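Local coordinates for TRAP solute Binding Protein (Uncultured marine bacterium, PDB 5I7I) that binds aromatic acids such as 3-hydroxybenzoate and, as a TRAP solute binding protein, probably hands them to a membrane transporter for uptake, at residues A[100-105]-A[122-127]; A[116-121]-A[140-145]; A[131-136]-A[237-242]. One frame throughout, in Å; residues are numbered along the deposited sequence.

Interaction 1: A[100-105]-A[122-127]; sequences PHLEAF and QEYVDT
Tyr124 and Phe105 form a T-shaped aromatic pair in one lobe of the two-lobed fold that TRAP solute-binding proteins share. The pair joins the last turns of helix 114-126 to the loop that follows strand 87-91. Tyr124 carries most of the contact. Its CB already lies beside Phe105 CE1. Its CG then stands anti to the backbone N (chi1 -176°), which extends the ring across to the loop. Phe105 CE1 sits over the centre of this ring, 3.5 Å from Tyr124 CG. The two ring centroids are 4.9 Å apart, and the planes meet at 72°. The edge of Phe105 thus points into one face of Tyr124. The rim of the ring meets other atoms. Tyr124 CD2 lies 4.1 Å from Leu102 CD2, close to the plane of the ring. Tyr124 CE2 runs beside the carbonyl of His101. At the tip, Tyr124 OH donates a hydrogen bond of 2.7 Å to His101 O. The hydroxyl comes from above the carbonyl plane, 37° out of it. Ala104 N reaches His101 O from the opposite face, at 3.2 Å. Two donors therefore grip this oxygen, one on each side of its plane. The hydroxyl bond and the Phe105 edge over the ring face together hold the phenol in place. Ala104 CB closes in on the same hydroxyl, 3.7 Å from Tyr124 OH. Leu328 of helix 325-339 also packs against Tyr124. Next to His101 in the loop, the methyl Leu102 CD2 rests on Val125 CG2 at 3.6 Å.

Interaction 2: A[116-121]-A[140-145]; sequences ATSQAL and AVFCHA
The Phe142 ring meets Ser118 OG obliquely, while its larger partners are aromatic: Phe43 edge-to-face, and Trp89 and Trp274 at intermediate tilts. CG of Phe142 lies between the backbone N and the carbonyl carbon (chi1 56°). This turns the ring away from helix 114-126 and leaves CB to face it. Phe142 CB is 3.2 Å from Ser118 OG. The second flat group, His144, holds Ala145 O in its ring plane through ND1, at 2.7 Å and nearly straight (174°). The ring of Tyr234 meets that of His144 almost at a right angle.

Ser118 is the polar link across the contact. Its OG accepts Cys143 N at 3.0 Å and also bonds to Ala114 O, one turn back in the helix. The CA atoms of Ser118 and Phe142 are only 4.1 Å apart, so the small serine lets helix and strand come close. Cys143 SG turns to Thr117, 3.6 Å from both Thr117 CB and Thr117 CG2. The polar OG1 of Thr117 bonds instead to Ser113 O. One turn on, Leu121 CD1 lies 3.7 Å from Cys143 CB and equally near Phe142 O. The side chains of Leu121 and Val141 cross at about a right angle.

Strand 136-143 lies at one edge of its five-stranded sheet. Helix side chains bond to N-H groups on its outer edge: Ser118 takes Cys143 N, and Gln122 takes Val141 N. Helix and strand run roughly antiparallel, at 146°. They form a helix-strand unit of an alpha/beta lobe, whose strand leads to His144 in the 3-hydroxybenzoate pocket.

Interaction 3: A[131-136]-A[237-242]; sequences SDLKDY and PFLFLM. With 3HB (3-hydroxybenzoic acid), chain C.
Leu133 O accepts Tyr136 N at 3.0 Å, closing a type I beta turn that presents both side chains to strand 237-243. The contact itself is apolar. Leu241 is its centre. With CG anti to the carbonyl carbon (chi1 -56°), the Leu241 side chain reaches toward the turn, where its two methyls meet different partners. Leu241 CD1 lies over one face of the Tyr136 ring as a CH-pi contact, 3.9 Å from the centroid and 23° off the ring normal. It is displaced toward the rim, with Tyr136 CD2 nearest at 3.6 Å. Leu241 CD2 goes to Leu133 CD2 at 4.1 Å, and these two side chains cross at about a right angle. The other methyl, Leu133 CD1, touches Leu239 CD2 at 4.3 Å. Near the end of the segments the backbones also approach, with Tyr136 C 3.9 Å from Met242 O.

Alternation along the strand sends Phe238 the other way, toward the ligand. Its ring meets 3-hydroxybenzoate by the edge: Phe238 CZ lies 3.7 Å from the hydroxyl oxygen O3, which is close to the plane of the ring. Phe238 CE1 is 3.8 Å from the ligand carbon C4. With an alanine here, the hydroxyl end of the ligand would probably lose its aromatic neighbour, and the rings of Trp89 and Trp274 would lose a packing partner. Tyr94, Arg168 and Glu210 hold the ligand by hydrogen bonds.

Strand 237-243 runs between strands 87-91 and 136-143, antiparallel to both. Helix 76-82 packs on the same group of side chains, with Val77 against Tyr136 and Leu239 and Val80 against Tyr136.

How the interactions relate
Interactions 1 and 2 share helix 114-126, and their centres are 10 Å apart. Phe105 CG packs on Leu121 CD2 at 3.5 Å, and Leu121 also packs on strand 136-143, so one helix side chain meets both the loop and the strand. Interaction 3 joins interaction 1 through a polar bond, His101 ND1 to Asp132 OD1 at 2.8 Å. It joins interaction 2 through the sheet, where Phe238 N bonds to Phe142 O at 2.7 Å. Interactions 2 and 3 each bring one residue to the 3-hydroxybenzoate pocket, His144 and Phe238, with His144 N 3.5 Å from Phe238 CE2. Interaction 1 is more remote: the side chain of Phe105 is about 14 Å from the ligand.

Interaction 1: A[100-105]-A[122-127]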
ATOM      1  N   PRO A 100      13.833  -0.942  -3.688  1.00  7.27           N
ATOM      2  CA  PRO A 100      14.080  -2.318  -3.240  1.00  7.27           C
ATOM      3  C   PRO A 100      14.021  -2.486  -1.739  1.00  7.03           C
ATOM      4  O   PRO A 100      13.593  -3.542  -1.249  1.00  7.31           O
ATOM      5  CB  PRO A 100      15.480  -2.620  -3.779  1.00  7.75           C
ATOM      6  CG  PRO A 100      16.112  -1.264  -3.981  1.00  7.90           C
ATOM      7  CD  PRO A 100      14.966  -0.380  -4.427  1.00  9.03           C
ATOM      8  N   HIS A 101      14.434  -1.476  -0.967  1.00  8.00           N
ATOM      9  CA  HIS A 101      14.359  -1.619   0.482  1.00  6.84           C
ATOM     10  C   HIS A 101      12.930  -1.848   0.938  1.00  8.07           C
ATOM     11  O   HIS A 101      12.686  -2.594   1.898  1.00  7.08           O
ATOM     12  CB  HIS A 101      14.902  -0.380   1.187  1.00  7.39           C
ATOM     13  CG  HIS A 101      16.385  -0.208   1.089  1.00  9.03           C
ATOM     14  ND1 HIS A 101      16.999   0.347  -0.009  1.00  9.07           N
ATOM     15  CD2 HIS A 101      17.367  -0.439   1.989  1.00  7.53           C
ATOM     16  CE1 HIS A 101      18.306   0.387   0.192  1.00 10.07           C
ATOM     17  NE2 HIS A 101      18.553  -0.064   1.408  1.00 11.40           N
ATOM     18  N   LEU A 102      11.976  -1.197   0.279  1.00  7.18           N
ATOM     19  CA  LEU A 102      10.602  -1.241   0.743  1.00  7.21           C
ATOM     20  C   LEU A 102       9.979  -2.621   0.570  1.00  8.40           C
ATOM     21  O   LEU A 102       8.978  -2.923   1.230  1.00  7.01           O
ATOM     22  CB  LEU A 102       9.772  -0.165   0.041  1.00  6.72           C
ATOM     23  CG  LEU A 102      10.289   1.267   0.238  1.00  8.72           C
ATOM     24  CD1 LEU A 102       9.330   2.265  -0.417  1.00  9.55           C
ATOM     25  CD2 LEU A 102      10.523   1.610   1.677  1.00 11.51           C
ATOM     26  N   GLU A 103      10.529  -3.442  -0.319  1.00  7.68           N
ATOM     27  CA  GLU A 103      10.042  -4.802  -0.514  1.00  6.42           C
ATOM     28  C   GLU A 103      10.046  -5.600   0.783  1.00  7.68           C
ATOM     29  O   GLU A 103       9.260  -6.543   0.937  1.00  7.66           O
ATOM     30  CB  GLU A 103      10.934  -5.525  -1.537  1.00  7.35           C
ATOM     31  CG  GLU A 103      10.896  -4.920  -2.932  1.00  7.56           C
ATOM     32  CD  GLU A 103      11.850  -5.593  -3.889  1.00 10.44           C
ATOM     33  OE1 GLU A 103      12.337  -6.693  -3.552  1.00  8.56           O
ATOM     34  OE2 GLU A 103      12.127  -5.009  -4.970  1.00 11.92           O
ATOM     35  N   ALA A 104      10.942  -5.279   1.717  1.00  6.99           N
ATOM     36  CA  ALA A 104      11.001  -6.067   2.946  1.00  7.29           C
ATOM     37  C   ALA A 104       9.685  -6.000   3.693  1.00  7.73           C
ATOM     38  O   ALA A 104       9.289  -6.970   4.347  1.00  7.61           O
ATOM     39  CB  ALA A 104      12.138  -5.595   3.847  1.00  8.71           C
ATOM     40  N   PHE A 105       8.999  -4.875   3.601  1.00  7.13           N
ATOM     41  CA  PHE A 105       7.737  -4.711   4.301  1.00  6.95           C
ATOM     42  C   PHE A 105       6.595  -5.436   3.625  1.00  6.75           C
ATOM     43  O   PHE A 105       5.522  -5.563   4.233  1.00  8.00           O
ATOM     44  CB  PHE A 105       7.420  -3.227   4.468  1.00  5.59           C
ATOM     45  CG  PHE A 105       8.086  -2.609   5.652  1.00  6.51           C
ATOM     46  CD1 PHE A 105       9.403  -2.169   5.589  1.00  6.84           C
ATOM     47  CD2 PHE A 105       7.412  -2.507   6.859  1.00  6.89           C
ATOM     48  CE1 PHE A 105      10.017  -1.608   6.706  1.00  7.99           C
ATOM     49  CE2 PHE A 105       8.032  -1.953   7.972  1.00  8.73           C
ATOM     50  CZ  PHE A 105       9.318  -1.500   7.893  1.00  8.21           C
ATOM     51  N   GLN A 122       8.037   4.603   7.860  1.00  6.30           N
ATOM     52  CA  GLN A 122       8.591   5.952   7.801  1.00  7.02           C
ATOM     53  C   GLN A 122       9.965   6.028   8.470  1.00  7.55           C
ATOM     54  O   GLN A 122      10.896   6.640   7.931  1.00  7.85           O
ATOM     55  CB  GLN A 122       7.614   6.943   8.421  1.00  7.77           C
ATOM     56  CG  GLN A 122       8.120   8.381   8.349  1.00  8.69           C
ATOM     57  CD  GLN A 122       8.186   8.893   6.935  1.00 10.24           C
ATOM     58  OE1 GLN A 122       7.256   8.689   6.157  1.00  9.98           O
ATOM     59  NE2 GLN A 122       9.276   9.579   6.587  1.00 11.22           N
ATOM     60  N   GLU A 123      10.117   5.434   9.653  1.00  8.33           N
ATOM     61  CA  GLU A 123      11.428   5.476  10.300  1.00  7.78           C
ATOM     62  C   GLU A 123      12.464   4.737   9.468  1.00  8.31           C
ATOM     63  O   GLU A 123      13.628   5.149   9.378  1.00  8.89           O
ATOM     64  CB  GLU A 123      11.365   4.904  11.724  1.00  7.81           C
ATOM     65  CG  GLU A 123      12.752   4.877  12.378  1.00  8.93           C
ATOM     66  CD  GLU A 123      12.775   4.538  13.845  1.00 14.06           C
ATOM     67  OE1 GLU A 123      11.717   4.493  14.482  1.00 11.66           O
ATOM     68  OE2 GLU A 123      13.892   4.339  14.376  1.00 17.29           O
ATOM     69  N   TYR A 124      12.052   3.637   8.852  1.00  7.34           N
ATOM     70  CA  TYR A 124      12.927   2.876   7.964  1.00  8.48           C
ATOM     71  C   TYR A 124      13.437   3.747   6.822  1.00  7.85           C
ATOM     72  O   TYR A 124      14.642   3.802   6.558  1.00  9.02           O
ATOM     73  CB  TYR A 124      12.095   1.713   7.445  1.00  7.64           C
ATOM     74  CG  TYR A 124      12.714   0.651   6.567  1.00  7.65           C
ATOM     75  CD1 TYR A 124      13.542  -0.319   7.093  1.00  8.24           C
ATOM     76  CD2 TYR A 124      12.328   0.525   5.237  1.00  8.27           C
ATOM     77  CE1 TYR A 124      14.029  -1.360   6.301  1.00  9.96           C
ATOM     78  CE2 TYR A 124      12.814  -0.497   4.435  1.00  8.67           C
ATOM     79  CZ  TYR A 124      13.653  -1.441   4.980  1.00  7.66           C
ATOM     80  OH  TYR A 124      14.115  -2.478   4.196  1.00  8.91           O
ATOM     81  N   VAL A 125      12.523   4.449   6.156  1.00  7.67           N
ATOM     82  CA  VAL A 125      12.871   5.376   5.077  1.00  6.50           C
ATOM     83  C   VAL A 125      13.701   6.553   5.580  1.00 10.24           C
ATOM     84  O   VAL A 125      14.577   7.057   4.857  1.00  9.23           O
ATOM     85  CB  VAL A 125      11.574   5.840   4.378  1.00 11.33           C
ATOM     86  CG1 VAL A 125      11.811   7.089   3.508  1.00 16.75           C
ATOM     87  CG2 VAL A 125      10.978   4.690   3.569  1.00 10.97           C
ATOM     88  N   ASP A 126      13.450   7.023   6.807  1.00  8.33           N
ATOM     89  CA  ASP A 126      14.219   8.135   7.350  1.00 10.04           C
ATOM     90  C   ASP A 126      15.664   7.735   7.613  1.00 12.12           C
ATOM     91  O   ASP A 126      16.536   8.613   7.718  1.00 13.24           O
ATOM     92  CB  ASP A 126      13.619   8.593   8.680  1.00  8.78           C
ATOM     93  CG  ASP A 126      12.326   9.383   8.534  1.00 10.29           C
ATOM     94  OD1 ASP A 126      11.991   9.912   7.458  1.00 13.90           O
ATOM     95  OD2 ASP A 126      11.632   9.501   9.560  1.00 13.22           O
ATOM     96  N   THR A 127      15.922   6.432   7.743  1.00  9.26           N
ATOM     97  CA  THR A 127      17.202   5.917   8.197  1.00  9.44           C
ATOM     98  C   THR A 127      17.753   4.959   7.143  1.00 10.74           C
ATOM     99  O   THR A 127      18.258   5.413   6.110  1.00 13.11           O
ATOM    100  CB  THR A 127      17.093   5.259   9.582  1.00 11.86           C
ATOM    101  OG1 THR A 127      16.171   4.139   9.582  1.00 10.51           O
ATOM    102  CG2 THR A 127      16.683   6.287  10.613  1.00 12.89           C
TER

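Interaction 2: A[116-121]-A[140-145]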
ATOM      1  N   ALA A 116       0.967   0.800  13.261  1.00  7.38           N
ATOM      2  CA  ALA A 116       2.310   0.407  13.678  1.00  7.62           C
ATOM      3  C   ALA A 116       3.220   0.247  12.476  1.00  9.48           C
ATOM      4  O   ALA A 116       4.379   0.690  12.494  1.00  8.15           O
ATOM      5  CB  ALA A 116       2.245  -0.908  14.463  1.00  9.44           C
ATOM      6  N   THR A 117       2.716  -0.393  11.425  1.00  7.23           N
ATOM      7  CA  THR A 117       3.560  -0.731  10.291  1.00  8.11           C
ATOM      8  C   THR A 117       3.918   0.514   9.494  1.00  7.99           C
ATOM      9  O   THR A 117       5.007   0.592   8.920  1.00  7.37           O
ATOM     10  CB  THR A 117       2.873  -1.806   9.437  1.00  7.03           C
ATOM     11  OG1 THR A 117       2.431  -2.890  10.275  1.00  7.84           O
ATOM     12  CG2 THR A 117       3.853  -2.390   8.438  1.00  6.97           C
ATOM     13  N   SER A 118       3.023   1.499   9.455  1.00  7.51           N
ATOM     14  CA  SER A 118       3.305   2.741   8.742  1.00  5.67           C
ATOM     15  C   SER A 118       4.393   3.555   9.435  1.00  6.35           C
ATOM     16  O   SER A 118       5.253   4.130   8.761  1.00  6.13           O
ATOM     17  CB  SER A 118       2.038   3.576   8.624  1.00  6.28           C
ATOM     18  OG  SER A 118       1.111   2.974   7.758  1.00  6.16           O
ATOM     19  N   GLN A 119       4.344   3.680  10.769  1.00  6.20           N
ATOM     20  CA  GLN A 119       5.426   4.347  11.483  1.00  6.35           C
ATOM     21  C   GLN A 119       6.752   3.626  11.272  1.00  6.36           C
ATOM     22  O   GLN A 119       7.798   4.264  11.100  1.00  7.77           O
ATOM     23  CB  GLN A 119       5.088   4.413  12.965  1.00  7.70           C
ATOM     24  CG  GLN A 119       3.975   5.374  13.248  1.00  8.03           C
ATOM     25  CD  GLN A 119       3.553   5.357  14.684  1.00  7.44           C
ATOM     26  OE1 GLN A 119       4.020   6.157  15.496  1.00  8.75           O
ATOM     27  NE2 GLN A 119       2.703   4.397  15.028  1.00  9.20           N
ATOM     28  N   ALA A 120       6.717   2.295  11.302  1.00  6.32           N
ATOM     29  CA  ALA A 120       7.912   1.514  11.022  1.00  6.35           C
ATOM     30  C   ALA A 120       8.465   1.856   9.642  1.00  8.48           C
ATOM     31  O   ALA A 120       9.662   2.098   9.491  1.00  6.82           O
ATOM     32  CB  ALA A 120       7.584   0.025  11.139  1.00  7.38           C
ATOM     33  N   LEU A 121       7.598   1.887   8.619  1.00  6.85           N
ATOM     34  CA  LEU A 121       8.031   2.236   7.267  1.00  5.81           C
ATOM     35  C   LEU A 121       8.672   3.614   7.227  1.00  7.77           C
ATOM     36  O   LEU A 121       9.703   3.815   6.572  1.00  6.92           O
ATOM     37  CB  LEU A 121       6.842   2.221   6.308  1.00  6.12           C
ATOM     38  CG  LEU A 121       6.595   0.870   5.646  1.00  7.99           C
ATOM     39  CD1 LEU A 121       5.173   0.787   5.126  1.00 10.18           C
ATOM     40  CD2 LEU A 121       7.604   0.652   4.518  1.00  7.92           C
ATOM     41  N   ALA A 140       5.218  11.175   3.198  1.00  5.98           N
ATOM     42  CA  ALA A 140       5.127  10.047   4.116  1.00  6.05           C
ATOM     43  C   ALA A 140       5.184   8.775   3.312  1.00  7.29           C
ATOM     44  O   ALA A 140       4.758   8.738   2.156  1.00  6.98           O
ATOM     45  CB  ALA A 140       3.824  10.069   4.915  1.00  6.66           C
ATOM     46  N   VAL A 141       5.716   7.733   3.938  1.00  6.84           N
ATOM     47  CA  VAL A 141       5.578   6.362   3.470  1.00  5.80           C
ATOM     48  C   VAL A 141       4.787   5.602   4.521  1.00  6.01           C
ATOM     49  O   VAL A 141       5.045   5.743   5.723  1.00  7.59           O
ATOM     50  CB  VAL A 141       6.955   5.719   3.252  1.00  6.22           C
ATOM     51  CG1 VAL A 141       6.817   4.287   2.755  1.00  8.19           C
ATOM     52  CG2 VAL A 141       7.766   6.534   2.257  1.00  8.08           C
ATOM     53  N   PHE A 142       3.775   4.865   4.073  1.00  5.90           N
ATOM     54  CA  PHE A 142       2.851   4.190   4.973  1.00  5.83           C
ATOM     55  C   PHE A 142       2.237   3.016   4.222  1.00  6.13           C
ATOM     56  O   PHE A 142       2.687   2.666   3.129  1.00  6.50           O
ATOM     57  CB  PHE A 142       1.840   5.175   5.564  1.00  6.96           C
ATOM     58  CG  PHE A 142       1.024   5.959   4.570  1.00  6.36           C
ATOM     59  CD1 PHE A 142       1.471   7.187   4.095  1.00  6.77           C
ATOM     60  CD2 PHE A 142      -0.214   5.501   4.153  1.00  5.89           C
ATOM     61  CE1 PHE A 142       0.690   7.936   3.246  1.00  7.50           C
ATOM     62  CE2 PHE A 142      -0.998   6.254   3.304  1.00  7.50           C
ATOM     63  CZ  PHE A 142      -0.530   7.465   2.845  1.00  7.12           C
ATOM     64  N   CYS A 143       1.229   2.372   4.806  1.00  5.22           N
ATOM     65  CA  CYS A 143       0.709   1.155   4.203  1.00  6.25           C
ATOM     66  C   CYS A 143      -0.730   0.957   4.631  1.00  5.88           C
ATOM     67  O   CYS A 143      -1.224   1.619   5.544  1.00  6.90           O
ATOM     68  CB  CYS A 143       1.571  -0.053   4.577  1.00  6.52           C
ATOM     69  SG  CYS A 143       1.627  -0.402   6.342  1.00  7.20           S
ATOM     70  N   HIS A 144      -1.378  -0.010   3.995  1.00  6.41           N
ATOM     71  CA  HIS A 144      -2.742  -0.367   4.336  1.00  5.92           C
ATOM     72  C   HIS A 144      -2.767  -1.402   5.466  1.00  5.57           C
ATOM     73  O   HIS A 144      -1.769  -2.050   5.789  1.00  6.46           O
ATOM     74  CB  HIS A 144      -3.530  -0.822   3.097  1.00  5.75           C
ATOM     75  CG  HIS A 144      -2.945  -1.963   2.306  1.00  6.13           C
ATOM     76  ND1 HIS A 144      -2.986  -3.277   2.729  1.00  6.28           N
ATOM     77  CD2 HIS A 144      -2.415  -1.993   1.054  1.00  7.80           C
ATOM     78  CE1 HIS A 144      -2.476  -4.057   1.787  1.00  5.95           C
ATOM     79  NE2 HIS A 144      -2.139  -3.309   0.754  1.00  7.23           N
ATOM     80  N   ALA A 145      -3.919  -1.534   6.102  1.00  6.10           N
ATOM     81  CA  ALA A 145      -4.105  -2.644   7.024  1.00  7.02           C
ATOM     82  C   ALA A 145      -3.921  -3.954   6.266  1.00  5.53           C
ATOM     83  O   ALA A 145      -4.083  -3.997   5.052  1.00  5.90           O
ATOM     84  CB  ALA A 145      -5.501  -2.573   7.628  1.00  7.91           C
TER

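Interaction 3: A[131-136]-A[237-242]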
ATOM      1  N   SER A 131      18.031   5.756   0.713  1.00  8.93           N
ATOM      2  CA  SER A 131      18.483   5.859  -0.666  1.00  8.16           C
ATOM      3  C   SER A 131      17.371   5.579  -1.670  1.00  8.60           C
ATOM      4  O   SER A 131      17.448   6.062  -2.805  1.00 10.84           O
ATOM      5  CB  SER A 131      19.682   4.948  -0.900  1.00  9.29           C
ATOM      6  OG  SER A 131      19.340   3.576  -0.759  1.00 14.11           O
ATOM      7  N   ASP A 132      16.361   4.791  -1.296  1.00  8.56           N
ATOM      8  CA  ASP A 132      15.262   4.509  -2.210  1.00  9.18           C
ATOM      9  C   ASP A 132      14.539   5.784  -2.640  1.00  7.95           C
ATOM     10  O   ASP A 132      14.016   5.843  -3.752  1.00  9.40           O
ATOM     11  CB  ASP A 132      14.251   3.579  -1.551  1.00  8.93           C
ATOM     12  CG  ASP A 132      14.614   2.102  -1.662  1.00  8.87           C
ATOM     13  OD1 ASP A 132      15.741   1.777  -2.084  1.00 10.83           O
ATOM     14  OD2 ASP A 132      13.730   1.305  -1.288  1.00 10.02           O
ATOM     15  N   LEU A 133      14.491   6.799  -1.782  1.00  7.36           N
ATOM     16  CA  LEU A 133      13.659   7.974  -2.015  1.00  7.39           C
ATOM     17  C   LEU A 133      14.475   9.258  -2.086  1.00  9.04           C
ATOM     18  O   LEU A 133      13.900  10.355  -2.048  1.00  9.25           O
ATOM     19  CB  LEU A 133      12.554   8.039  -0.961  1.00 10.37           C
ATOM     20  CG  LEU A 133      11.575   6.863  -1.092  1.00 11.49           C
ATOM     21  CD1 LEU A 133      10.666   6.748   0.119  1.00 14.25           C
ATOM     22  CD2 LEU A 133      10.732   7.012  -2.349  1.00 14.45           C
ATOM     23  N   LYS A 134      15.799   9.141  -2.225  1.00  7.81           N
ATOM     24  CA  LYS A 134      16.672  10.313  -2.259  1.00  8.69           C
ATOM     25  C   LYS A 134      16.297  11.308  -3.355  1.00 10.60           C
ATOM     26  O   LYS A 134      16.609  12.499  -3.226  1.00 13.00           O
ATOM     27  CB  LYS A 134      18.142   9.882  -2.392  1.00 13.73           C
ATOM     28  CG  LYS A 134      18.494   9.193  -3.701  1.00 14.14           C
ATOM     29  CD  LYS A 134      19.967   8.824  -3.794  1.00 19.76           C
ATOM     30  CE  LYS A 134      20.293   8.319  -5.182  1.00 34.93           C
ATOM     31  NZ  LYS A 134      19.480   7.120  -5.510  1.00 40.58           N
ATOM     32  N   ASP A 135      15.641  10.866  -4.429  1.00  8.77           N
ATOM     33  CA  ASP A 135      15.337  11.769  -5.534  1.00  9.37           C
ATOM     34  C   ASP A 135      14.037  12.542  -5.329  1.00  9.83           C
ATOM     35  O   ASP A 135      13.630  13.275  -6.233  1.00 12.42           O
ATOM     36  CB  ASP A 135      15.269  11.022  -6.874  1.00 12.46           C
ATOM     37  CG  ASP A 135      16.611  10.415  -7.296  1.00 16.55           C
ATOM     38  OD1 ASP A 135      17.666  10.868  -6.810  1.00 21.02           O
ATOM     39  OD2 ASP A 135      16.588   9.495  -8.133  1.00 31.07           O
ATOM     40  N   TYR A 136      13.382  12.386  -4.172  1.00  9.06           N
ATOM     41  CA  TYR A 136      12.078  12.963  -3.881  1.00  8.71           C
ATOM     42  C   TYR A 136      12.120  13.708  -2.555  1.00  8.21           C
ATOM     43  O   TYR A 136      12.983  13.476  -1.704  1.00 10.46           O
ATOM     44  CB  TYR A 136      11.004  11.865  -3.761  1.00  7.79           C
ATOM     45  CG  TYR A 136      10.982  10.876  -4.905  1.00  8.12           C
ATOM     46  CD1 TYR A 136      11.853   9.794  -4.913  1.00 10.64           C
ATOM     47  CD2 TYR A 136      10.141  11.048  -6.003  1.00 10.01           C
ATOM     48  CE1 TYR A 136      11.867   8.892  -5.963  1.00  9.88           C
ATOM     49  CE2 TYR A 136      10.139  10.142  -7.059  1.00 10.07           C
ATOM     50  CZ  TYR A 136      11.013   9.072  -7.032  1.00 11.06           C
ATOM     51  OH  TYR A 136      11.036   8.150  -8.043  1.00 12.22           O
ATOM     52  N   PRO A 237       3.644  -1.026   0.631  1.00  5.84           N
ATOM     53  CA  PRO A 237       3.889   0.389   0.934  1.00  5.57           C
ATOM     54  C   PRO A 237       3.320   1.349  -0.095  1.00  6.22           C
ATOM     55  O   PRO A 237       3.462   1.163  -1.309  1.00  6.55           O
ATOM     56  CB  PRO A 237       5.413   0.480   1.001  1.00  6.29           C
ATOM     57  CG  PRO A 237       5.820  -0.848   1.438  1.00  7.15           C
ATOM     58  CD  PRO A 237       4.891  -1.798   0.741  1.00  6.35           C
ATOM     59  N   PHE A 238       2.684   2.388   0.425  1.00  5.47           N
ATOM     60  CA  PHE A 238       2.268   3.572  -0.305  1.00  6.00           C
ATOM     61  C   PHE A 238       3.321   4.668  -0.191  1.00  5.64           C
ATOM     62  O   PHE A 238       3.963   4.823   0.845  1.00  7.58           O
ATOM     63  CB  PHE A 238       0.989   4.128   0.316  1.00  7.42           C
ATOM     64  CG  PHE A 238      -0.188   3.193   0.324  1.00  6.38           C
ATOM     65  CD1 PHE A 238      -0.537   2.456  -0.793  1.00  7.06           C
ATOM     66  CD2 PHE A 238      -0.976   3.120   1.454  1.00  8.00           C
ATOM     67  CE1 PHE A 238      -1.661   1.636  -0.782  1.00  5.95           C
ATOM     68  CE2 PHE A 238      -2.113   2.322   1.486  1.00  6.68           C
ATOM     69  CZ  PHE A 238      -2.455   1.584   0.356  1.00  6.84           C
ATOM     70  N   LEU A 239       3.466   5.449  -1.260  1.00  5.84           N
ATOM     71  CA  LEU A 239       4.371   6.587  -1.299  1.00  6.37           C
ATOM     72  C   LEU A 239       3.545   7.847  -1.473  1.00  6.66           C
ATOM     73  O   LEU A 239       2.750   7.952  -2.414  1.00  6.70           O
ATOM     74  CB  LEU A 239       5.331   6.484  -2.481  1.00  6.95           C
ATOM     75  CG  LEU A 239       6.122   5.182  -2.590  1.00  6.53           C
ATOM     76  CD1 LEU A 239       6.969   5.178  -3.855  1.00  7.88           C
ATOM     77  CD2 LEU A 239       6.991   4.993  -1.344  1.00  8.50           C
ATOM     78  N   PHE A 240       3.769   8.813  -0.588  1.00  5.56           N
ATOM     79  CA  PHE A 240       3.178  10.147  -0.682  1.00  5.83           C
ATOM     80  C   PHE A 240       4.374  11.080  -0.812  1.00  5.59           C
ATOM     81  O   PHE A 240       5.123  11.274   0.149  1.00  6.64           O
ATOM     82  CB  PHE A 240       2.329  10.427   0.555  1.00  4.97           C
ATOM     83  CG  PHE A 240       1.503  11.709   0.493  1.00  4.98           C
ATOM     84  CD1 PHE A 240       0.818  12.103  -0.646  1.00  6.52           C
ATOM     85  CD2 PHE A 240       1.370  12.482   1.653  1.00  6.86           C
ATOM     86  CE1 PHE A 240       0.040  13.264  -0.623  1.00  6.28           C
ATOM     87  CE2 PHE A 240       0.624  13.617   1.667  1.00  6.60           C
ATOM     88  CZ  PHE A 240      -0.030  14.018   0.536  1.00  6.94           C
ATOM     89  N   LEU A 241       4.603  11.573  -2.032  1.00  6.76           N
ATOM     90  CA  LEU A 241       5.862  12.199  -2.409  1.00  5.63           C
ATOM     91  C   LEU A 241       5.628  13.539  -3.079  1.00  7.14           C
ATOM     92  O   LEU A 241       4.633  13.736  -3.776  1.00  6.76           O
ATOM     93  CB  LEU A 241       6.592  11.329  -3.442  1.00  7.64           C
ATOM     94  CG  LEU A 241       6.886   9.885  -3.052  1.00  7.90           C
ATOM     95  CD1 LEU A 241       7.564   9.206  -4.222  1.00  9.08           C
ATOM     96  CD2 LEU A 241       7.741   9.822  -1.820  1.00 10.29           C
ATOM     97  N   MET A 242       6.577  14.451  -2.879  1.00  7.39           N
ATOM     98  CA  MET A 242       6.571  15.751  -3.525  1.00  6.75           C
ATOM     99  C   MET A 242       7.827  15.879  -4.374  1.00  6.95           C
ATOM    100  O   MET A 242       8.891  15.330  -4.051  1.00  7.71           O
ATOM    101  CB  MET A 242       6.554  16.844  -2.457  1.00  7.96           C
ATOM    102  CG  MET A 242       6.486  18.267  -2.994  1.00  6.86           C
ATOM    103  SD  MET A 242       6.235  19.465  -1.690  1.00  9.84           S
ATOM    104  CE  MET A 242       4.473  19.462  -1.490  1.00 26.10           C
TER
HETATM  105  C1' 3HB C 401      -3.628  -2.271  -4.343  1.00  6.71           C
HETATM  106  O1' 3HB C 401      -3.765  -3.432  -3.877  1.00  6.21           O
HETATM  107  O2' 3HB C 401      -3.090  -2.102  -5.468  1.00  6.74           O
HETATM  108  C1  3HB C 401      -4.169  -1.065  -3.587  1.00  5.35           C
HETATM  109  C2  3HB C 401      -4.620  -1.229  -2.279  1.00  6.65           C
HETATM  110  C3  3HB C 401      -5.120  -0.156  -1.583  1.00  6.31           C
HETATM  111  C4  3HB C 401      -5.204   1.075  -2.179  1.00  5.94           C
HETATM  112  C5  3HB C 401      -4.750   1.244  -3.484  1.00  6.92           C
HETATM  113  C6  3HB C 401      -4.237   0.178  -4.194  1.00  6.66           C
HETATM  114  O3  3HB C 401      -5.557  -0.339  -0.291  1.00  7.59           O